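Local coordinates for protein S-adenosyl-L-methionine-dependent 2-deoxy-scyllo-inosamine dehydrogenase (Bacillus circulans, PDB 4M7S) that catalyses the radical S-adenosylmethionine-dependent two-electron oxidation of 2-deoxy-scyllo-inosamine to amino-dideoxy-scyllo-inosose in butirosin biosynthesis, using two [4Fe-4S] clusters, at residues I8-N13 against G55-H60; Y62-L67 against Y90-F95; F112-H117 against V139-H144. One frame throughout, in Å; residues are numbered along the deposited sequence.

Interaction 1 of 3, residues I8-N13 against G55-H60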
# COMPACT_ATOMS: atom_id res chain seq x y z
N ILE A 8 4.55 -0.70 3.60
CA ILE A 8 3.32 -0.06 4.05
C ILE A 8 2.79 0.84 2.95
O ILE A 8 3.54 1.64 2.38
CB ILE A 8 3.51 0.71 5.37
CG1 ILE A 8 2.20 1.42 5.76
CG2 ILE A 8 4.65 1.73 5.27
CD1 ILE A 8 2.16 1.83 7.21
N GLU A 9 1.50 0.70 2.64
CA GLU A 9 0.85 1.48 1.59
C GLU A 9 -0.05 2.50 2.24
O GLU A 9 -0.94 2.13 3.01
CB GLU A 9 -0.01 0.59 0.70
CG GLU A 9 0.65 0.09 -0.56
CD GLU A 9 -0.29 -0.73 -1.41
OE1 GLU A 9 -1.46 -0.32 -1.55
OE2 GLU A 9 0.13 -1.78 -1.94
N VAL A 10 0.18 3.78 1.94
CA VAL A 10 -0.56 4.86 2.59
C VAL A 10 -1.46 5.59 1.58
O VAL A 10 -0.96 6.18 0.61
CB VAL A 10 0.39 5.85 3.25
CG1 VAL A 10 -0.38 6.86 4.09
CG2 VAL A 10 1.39 5.10 4.14
N GLU A 11 -2.76 5.56 1.81
CA GLU A 11 -3.70 6.28 0.96
C GLU A 11 -3.69 7.78 1.29
O GLU A 11 -4.61 8.29 1.94
CB GLU A 11 -5.12 5.71 1.13
CG GLU A 11 -6.10 6.09 0.03
CD GLU A 11 -7.48 5.50 0.25
OE1 GLU A 11 -7.86 5.28 1.43
OE2 GLU A 11 -8.18 5.25 -0.76
N VAL A 12 -2.65 8.49 0.85
CA VAL A 12 -2.56 9.93 1.12
C VAL A 12 -3.66 10.72 0.39
O VAL A 12 -3.96 11.86 0.75
CB VAL A 12 -1.16 10.50 0.83
CG1 VAL A 12 -0.11 9.73 1.62
CG2 VAL A 12 -0.85 10.45 -0.67
N ASN A 13 -4.25 10.12 -0.63
CA ASN A 13 -5.48 10.66 -1.20
C ASN A 13 -6.26 9.56 -1.89
O ASN A 13 -5.67 8.62 -2.42
CB ASN A 13 -5.18 11.81 -2.16
CG ASN A 13 -4.62 11.35 -3.47
OD1 ASN A 13 -3.49 10.85 -3.51
ND2 ASN A 13 -5.39 11.50 -4.55
N GLY A 55 11.60 -0.44 5.83
CA GLY A 55 11.10 -1.17 4.69
C GLY A 55 10.66 -0.21 3.60
O GLY A 55 11.11 0.94 3.55
N ARG A 56 9.77 -0.67 2.72
CA ARG A 56 9.26 0.20 1.66
C ARG A 56 8.01 0.95 2.10
O ARG A 56 7.19 0.41 2.85
CB ARG A 56 8.93 -0.60 0.41
CG ARG A 56 9.78 -1.82 0.18
CD ARG A 56 10.70 -1.62 -0.99
NE ARG A 56 11.18 -2.90 -1.50
CZ ARG A 56 12.11 -3.64 -0.90
NH1 ARG A 56 12.68 -3.24 0.23
NH2 ARG A 56 12.48 -4.80 -1.44
N ILE A 57 7.87 2.18 1.64
CA ILE A 57 6.64 2.93 1.84
C ILE A 57 6.12 3.44 0.50
O ILE A 57 6.85 4.07 -0.26
CB ILE A 57 6.82 4.08 2.88
CG1 ILE A 57 5.54 4.91 3.02
CG2 ILE A 57 8.01 4.99 2.51
CD1 ILE A 57 5.51 5.76 4.29
N SER A 58 4.86 3.13 0.19
CA SER A 58 4.20 3.69 -0.99
C SER A 58 3.00 4.57 -0.62
O SER A 58 2.49 4.50 0.50
CB SER A 58 3.81 2.60 -2.00
OG SER A 58 3.32 1.45 -1.37
N PHE A 59 2.55 5.40 -1.57
CA PHE A 59 1.59 6.47 -1.29
C PHE A 59 0.29 6.35 -2.08
O PHE A 59 -0.39 7.36 -2.33
CB PHE A 59 2.23 7.82 -1.57
CG PHE A 59 3.51 8.03 -0.83
CD1 PHE A 59 3.51 8.58 0.45
CD2 PHE A 59 4.72 7.65 -1.40
CE1 PHE A 59 4.69 8.77 1.14
CE2 PHE A 59 5.91 7.83 -0.70
CZ PHE A 59 5.89 8.40 0.56
N HIS A 60 -0.07 5.11 -2.44
CA HIS A 60 -1.15 4.78 -3.40
C HIS A 60 -1.98 3.56 -2.94
O HIS A 60 -1.44 2.45 -2.86
CB HIS A 60 -0.49 4.44 -4.75
CG HIS A 60 -1.45 4.08 -5.85
ND1 HIS A 60 -1.34 4.61 -7.12
CD2 HIS A 60 -2.50 3.23 -5.90
CE1 HIS A 60 -2.30 4.12 -7.89
NE2 HIS A 60 -3.02 3.28 -7.17
O HOH W 1 -2.70 8.02 -3.16

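Interaction 2 of 3, residues Y62-L67 against Y90-F95. With SF4 (iron/sulfur cluster), chain C.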
# COMPACT_ATOMS: atom_id res chain seq x y z
N TYR A 62 -5.90 3.15 -3.82
CA TYR A 62 -6.61 3.10 -5.10
C TYR A 62 -6.81 4.51 -5.66
O TYR A 62 -7.75 4.78 -6.41
CB TYR A 62 -7.94 2.38 -4.96
CG TYR A 62 -7.82 0.88 -4.95
CD1 TYR A 62 -7.81 0.16 -6.14
CD2 TYR A 62 -7.72 0.18 -3.76
CE1 TYR A 62 -7.70 -1.23 -6.14
CE2 TYR A 62 -7.60 -1.20 -3.74
CZ TYR A 62 -7.59 -1.90 -4.94
OH TYR A 62 -7.48 -3.26 -4.91
N GLY A 63 -5.90 5.39 -5.27
CA GLY A 63 -5.93 6.76 -5.75
C GLY A 63 -4.60 7.13 -6.39
O GLY A 63 -3.63 6.37 -6.30
N GLU A 64 -4.56 8.29 -7.03
CA GLU A 64 -3.36 8.78 -7.69
C GLU A 64 -2.59 9.68 -6.73
O GLU A 64 -3.09 10.75 -6.36
CB GLU A 64 -3.75 9.57 -8.94
CG GLU A 64 -2.59 10.23 -9.64
CD GLU A 64 -1.44 9.25 -9.91
OE1 GLU A 64 -0.27 9.65 -9.73
OE2 GLU A 64 -1.71 8.10 -10.32
N PRO A 65 -1.38 9.26 -6.32
CA PRO A 65 -0.66 10.06 -5.32
C PRO A 65 -0.26 11.46 -5.83
O PRO A 65 -0.21 12.38 -5.02
CB PRO A 65 0.59 9.21 -5.00
CG PRO A 65 0.77 8.31 -6.20
CD PRO A 65 -0.63 8.06 -6.73
N LEU A 66 0.00 11.62 -7.12
CA LEU A 66 0.37 12.94 -7.64
C LEU A 66 -0.78 13.95 -7.60
O LEU A 66 -0.60 15.13 -7.92
CB LEU A 66 0.94 12.86 -9.06
CG LEU A 66 2.24 12.08 -9.28
CD1 LEU A 66 3.02 12.68 -10.44
CD2 LEU A 66 3.10 12.03 -8.05
N LEU A 67 -1.97 13.49 -7.21
CA LEU A 67 -3.11 14.38 -7.03
C LEU A 67 -3.14 14.94 -5.61
O LEU A 67 -3.87 15.87 -5.32
CB LEU A 67 -4.42 13.64 -7.32
CG LEU A 67 -4.94 13.69 -8.76
CD1 LEU A 67 -6.28 12.97 -8.90
CD2 LEU A 67 -5.08 15.14 -9.18
N TYR A 90 3.79 4.83 -6.94
CA TYR A 90 3.06 4.12 -7.99
C TYR A 90 2.07 5.13 -8.58
O TYR A 90 1.21 5.65 -7.87
CB TYR A 90 2.33 2.92 -7.40
CG TYR A 90 3.23 1.84 -6.83
CD1 TYR A 90 3.82 1.98 -5.58
CD2 TYR A 90 3.46 0.67 -7.53
CE1 TYR A 90 4.63 0.98 -5.05
CE2 TYR A 90 4.26 -0.34 -7.01
CZ TYR A 90 4.84 -0.18 -5.77
OH TYR A 90 5.64 -1.17 -5.25
N THR A 91 2.20 5.41 -9.88
CA THR A 91 1.41 6.48 -10.48
C THR A 91 0.93 6.14 -11.89
O THR A 91 1.61 5.38 -12.59
CB THR A 91 2.23 7.79 -10.50
OG1 THR A 91 1.47 8.84 -11.11
CG2 THR A 91 3.55 7.60 -11.26
N ASN A 92 -0.22 6.67 -12.32
CA ASN A 92 -0.64 6.49 -13.71
C ASN A 92 0.16 7.37 -14.66
O ASN A 92 0.03 7.24 -15.88
CB ASN A 92 -2.15 6.68 -13.92
CG ASN A 92 -2.65 8.05 -13.47
OD1 ASN A 92 -1.94 9.06 -13.56
ND2 ASN A 92 -3.88 8.08 -12.97
N GLY A 93 0.95 8.28 -14.10
CA GLY A 93 1.85 9.11 -14.89
C GLY A 93 1.27 10.40 -15.46
O GLY A 93 2.03 11.24 -15.94
N ASP A 94 -0.05 10.56 -15.42
CA ASP A 94 -0.68 11.71 -16.08
C ASP A 94 -0.27 13.06 -15.49
O ASP A 94 -0.41 14.10 -16.14
CB ASP A 94 -2.20 11.58 -16.04
CG ASP A 94 -2.70 10.31 -16.71
OD1 ASP A 94 -1.99 9.79 -17.60
OD2 ASP A 94 -3.79 9.84 -16.34
N PHE A 95 0.21 13.04 -14.25
CA PHE A 95 0.67 14.25 -13.57
C PHE A 95 2.19 14.32 -13.41
O PHE A 95 2.72 15.29 -12.88
CB PHE A 95 0.00 14.37 -12.20
CG PHE A 95 -1.45 14.74 -12.27
CD1 PHE A 95 -1.85 16.06 -12.26
CD2 PHE A 95 -2.43 13.75 -12.34
CE1 PHE A 95 -3.19 16.41 -12.33
CE2 PHE A 95 -3.77 14.08 -12.41
CZ PHE A 95 -4.16 15.42 -12.41
FE1 SF4 C . -6.78 5.03 -11.21
FE2 SF4 C . -7.12 3.30 -13.21
FE3 SF4 C . -7.67 2.54 -10.72
FE4 SF4 C . -5.08 2.95 -11.42
S1 SF4 C . -6.47 1.31 -12.23
S2 SF4 C . -6.08 3.68 -9.50
S3 SF4 C . -5.30 4.68 -12.94
S4 SF4 C . -8.81 4.16 -11.91
O HOH W 2 -0.29 10.98 -12.34

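Interaction 3 of 3, residues F112-H117 against V139-H144. With SF4 (iron/sulfur cluster), chain C.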
# COMPACT_ATOMS: atom_id res chain seq x y z
N PHE A 112 9.91 5.40 -9.17
CA PHE A 112 8.61 5.67 -9.75
C PHE A 112 8.19 4.49 -10.62
O PHE A 112 8.91 4.08 -11.53
CB PHE A 112 8.66 6.93 -10.62
CG PHE A 112 9.05 8.19 -9.87
CD1 PHE A 112 10.38 8.53 -9.70
CD2 PHE A 112 8.07 9.04 -9.36
CE1 PHE A 112 10.75 9.70 -9.02
CE2 PHE A 112 8.42 10.21 -8.68
CZ PHE A 112 9.76 10.54 -8.51
N ILE A 113 7.02 3.93 -10.31
CA ILE A 113 6.45 2.86 -11.12
C ILE A 113 5.31 3.51 -11.87
O ILE A 113 4.27 3.81 -11.28
CB ILE A 113 5.84 1.74 -10.26
CG1 ILE A 113 6.78 1.33 -9.12
CG2 ILE A 113 5.45 0.55 -11.14
CD1 ILE A 113 8.08 0.77 -9.58
N VAL A 114 5.50 3.76 -13.16
CA VAL A 114 4.47 4.43 -13.94
C VAL A 114 3.65 3.41 -14.73
O VAL A 114 4.21 2.57 -15.43
CB VAL A 114 5.05 5.47 -14.92
CG1 VAL A 114 3.94 6.16 -15.68
CG2 VAL A 114 5.89 6.49 -14.17
N THR A 115 2.33 3.49 -14.61
CA THR A 115 1.44 2.63 -15.37
C THR A 115 0.51 3.44 -16.27
O THR A 115 -0.40 4.11 -15.78
CB THR A 115 0.59 1.73 -14.45
OG1 THR A 115 1.40 1.26 -13.37
CG2 THR A 115 0.04 0.54 -15.22
N GLN A 116 0.75 3.40 -17.57
CA GLN A 116 -0.20 3.96 -18.53
C GLN A 116 -1.51 3.18 -18.41
O GLN A 116 -1.52 1.97 -18.65
CB GLN A 116 0.35 3.87 -19.95
CG GLN A 116 -0.65 4.27 -21.02
CD GLN A 116 -1.04 5.73 -20.93
OE1 GLN A 116 -0.21 6.58 -20.60
NE2 GLN A 116 -2.31 6.03 -21.20
N HIS A 117 -2.60 3.85 -18.04
CA HIS A 117 -3.86 3.14 -17.79
C HIS A 117 -4.96 3.42 -18.81
O HIS A 117 -4.74 4.11 -19.81
CB HIS A 117 -4.36 3.41 -16.37
CG HIS A 117 -3.78 2.49 -15.35
ND1 HIS A 117 -4.15 1.16 -15.24
CD2 HIS A 117 -2.85 2.70 -14.38
CE1 HIS A 117 -3.48 0.60 -14.25
NE2 HIS A 117 -2.68 1.50 -13.72
N VAL A 139 12.63 5.26 -12.84
CA VAL A 139 11.32 5.13 -13.46
C VAL A 139 11.13 3.76 -14.10
O VAL A 139 11.85 3.39 -15.03
CB VAL A 139 11.03 6.21 -14.52
CG1 VAL A 139 9.80 5.84 -15.32
CG2 VAL A 139 10.81 7.56 -13.86
N VAL A 140 10.15 3.02 -13.61
CA VAL A 140 9.75 1.81 -14.30
C VAL A 140 8.42 2.10 -14.98
O VAL A 140 7.47 2.55 -14.34
CB VAL A 140 9.64 0.61 -13.35
CG1 VAL A 140 9.15 -0.62 -14.11
CG2 VAL A 140 10.99 0.33 -12.71
N TYR A 141 8.38 1.86 -16.29
CA TYR A 141 7.19 2.10 -17.10
C TYR A 141 6.47 0.80 -17.39
O TYR A 141 7.00 -0.07 -18.08
CB TYR A 141 7.58 2.75 -18.43
CG TYR A 141 7.57 4.26 -18.41
CD1 TYR A 141 6.39 4.96 -18.23
CD2 TYR A 141 8.74 4.98 -18.62
CE1 TYR A 141 6.37 6.34 -18.22
CE2 TYR A 141 8.73 6.37 -18.61
CZ TYR A 141 7.54 7.04 -18.41
OH TYR A 141 7.51 8.42 -18.41
N LEU A 142 5.26 0.67 -16.87
CA LEU A 142 4.40 -0.45 -17.24
C LEU A 142 3.26 0.09 -18.08
O LEU A 142 2.99 1.30 -18.10
CB LEU A 142 3.83 -1.13 -15.99
CG LEU A 142 4.85 -1.56 -14.95
CD1 LEU A 142 4.17 -2.01 -13.69
CD2 LEU A 142 5.70 -2.67 -15.52
N ASP A 143 2.60 -0.82 -18.79
CA ASP A 143 1.36 -0.50 -19.47
C ASP A 143 0.37 -1.61 -19.15
O ASP A 143 0.64 -2.78 -19.41
CB ASP A 143 1.57 -0.37 -20.98
CG ASP A 143 0.35 0.20 -21.70
OD1 ASP A 143 -0.61 -0.56 -21.97
OD2 ASP A 143 0.36 1.41 -22.02
N HIS A 144 -0.76 -1.24 -18.55
CA HIS A 144 -1.87 -2.16 -18.44
C HIS A 144 -2.07 -2.58 -19.89
O HIS A 144 -2.22 -1.73 -20.78
CB HIS A 144 -3.07 -1.48 -17.76
CG HIS A 144 -4.39 -1.97 -18.26
ND1 HIS A 144 -5.00 -1.44 -19.38
CD2 HIS A 144 -5.22 -2.94 -17.81
CE1 HIS A 144 -6.15 -2.06 -19.59
NE2 HIS A 144 -6.30 -2.98 -18.65
FE1 SF4 C . -6.78 5.03 -11.21
FE2 SF4 C . -7.12 3.30 -13.21
FE3 SF4 C . -7.67 2.54 -10.72
FE4 SF4 C . -5.08 2.95 -11.42
S1 SF4 C . -6.47 1.31 -12.23
S2 SF4 C . -6.08 3.68 -9.50
S3 SF4 C . -5.30 4.68 -12.94
S4 SF4 C . -8.81 4.16 -11.91

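Interaction 1 of 3, residues I8-N13 against G55-H60
I8 pairs with I57 and E9 with S58 between the parallel strands 7-10 and 56-58, which helix 38-50 joins in a beta-alpha-beta crossover, the opening unit of the radical SAM partial barrel. The short strand pieces run 19° apart. S58 N donates to I8 O over 3.0 Å; I8 N and V10 N donate in turn to R56 O and S58 O.

On the buried side, the side chain of I57 can be followed outwards. Its CB rests 4.0 Å from I8 CG2. CG1, held anti to the backbone N (chi1 177°), passes over I8 O and again brushes I8 CG2, while CD1 leans across to V10 CG2 at 4.2 Å. I8 has nearly the same torsions, and the two isoleucines therefore lie side by side, pointing the same way. Helix 38-50 covers this face, where L44 meets V10 and M45 meets I57.

The other face carries E9 and S58. S58 OG is buried against the aliphatic part of E9, with CG 3.1 Å away, and has no hydrogen-bonding partner in the model.

Past the last bridge, E11 forms an inverse gamma turn that brings V12 round toward F59. V12 CG2 reaches F59 O at 3.5 Å, and V12 CG1 comes in the plane of the F59 ring, touching its edge at CD1 from 4.0 Å.

Interaction 2 of 3, residues Y62-L67 against Y90-F95
E64 and T91 face each other with their CA atoms 6.0 Å apart, where a loop that turns into the short 3-10 segment 65-67 passes the end of strand 86-91. Y62, G63 and E64, soon after strand 56-58, occupy the place of the GGE motif, which in relatives receives the amino group of S-adenosylmethionine.

The carboxylate of E64 binds the turn following T91. With CG anti to the backbone N (chi1 175°) and the chain bent at chi2, both oxygens reach across. OE2 accepts N92 N at 2.9 Å, a nearly straight bond (173°) that arrives on the syn side, 31° out of the carboxylate plane. OE1 accepts from T91 OG1, though the modelled separation is too short to be trusted, and also takes L66 N of its own segment on the anti side at 3.3 Å.

Two small turns shape the receiving loop: an ST turn, G93 N to T91 OG1, and an Asx turn, D94 N to N92 OD1. Water 2 donates to N92 OD1, accepts from F95 N and makes a weak bond to E64 OE1, bridging the two segments.

L66 CB packs on F95 CB at 3.6 Å, and L67 CD2 meets F95 CZ obliquely. N92 ND2, hydrogen-bonded to N17, lies 3.7 Å from sulfur S3 of the iron-sulfur cluster.

Interaction 3 of 3, residues F112-H117 against V139-H144
L142 N donates to V114 O over 2.6 Å, and the same oxygen also receives a CA-H contact from Y141. V140 N to F112 O and V114 N to V140 O are equally short, and they join the parallel strands 111-116 and 139-143 tightly at this end. Farther on the pairing lengthens: Q116 N to L142 O is 3.1 Å, and H144 N to Q116 O is 3.3 Å with a more bent N-H (145°).

Side chains pair in register on both faces. On one, V114 lies alongside Y141 and sets CG1 3.5 Å from ring atom CE1, a branch placed there by standing anti to the backbone N (chi1 -179°). Farther along this face Q116 CG runs beside D143 OD2, the carboxylate's other oxygen being bonded to S145. On the opposite face I113 lies beside its partner V140, and its CG2 reaches diagonally to L142 CD1 at 3.8 Å.

Beyond the strands H117 turns its imidazole to the iron-sulfur cluster: iron FE4 lies 3.6 Å above one ring face, displaced toward the rim. H117 ND1 is hydrogen-bonded to Y22 and lies 3.8 Å from H144 CB; the H144 ring stacks on Y22.

Strand 139-143 is outermost in the sheet within this chain. Strand 86-91 flanks 111-116 on its other side, and helix 98-107 covers F112 and V139.

All three contacts reach one sheet and follow each other along the chain. Interactions 1 and 2, centres about 12 Å apart, are joined by two probable hydrogen bonds, N13 ND2 to E64 O (3.0 Å) and, in the conformer given, H60 ND1 to Y90 O (2.9 Å). Interactions 2 and 3, centres about 10 Å apart, meet where strands 86-91 and 111-116 lie side by side, with T115 N probably bonded to T91 O (2.9 Å). Interactions 1 and 3 do not touch, their nearest atoms about 6 Å apart. H60, N92 and H117 approach the same cluster, whose probable ligands are C16, C20 and C23, at the strands' C-terminal ends, where the radical SAM active site lies.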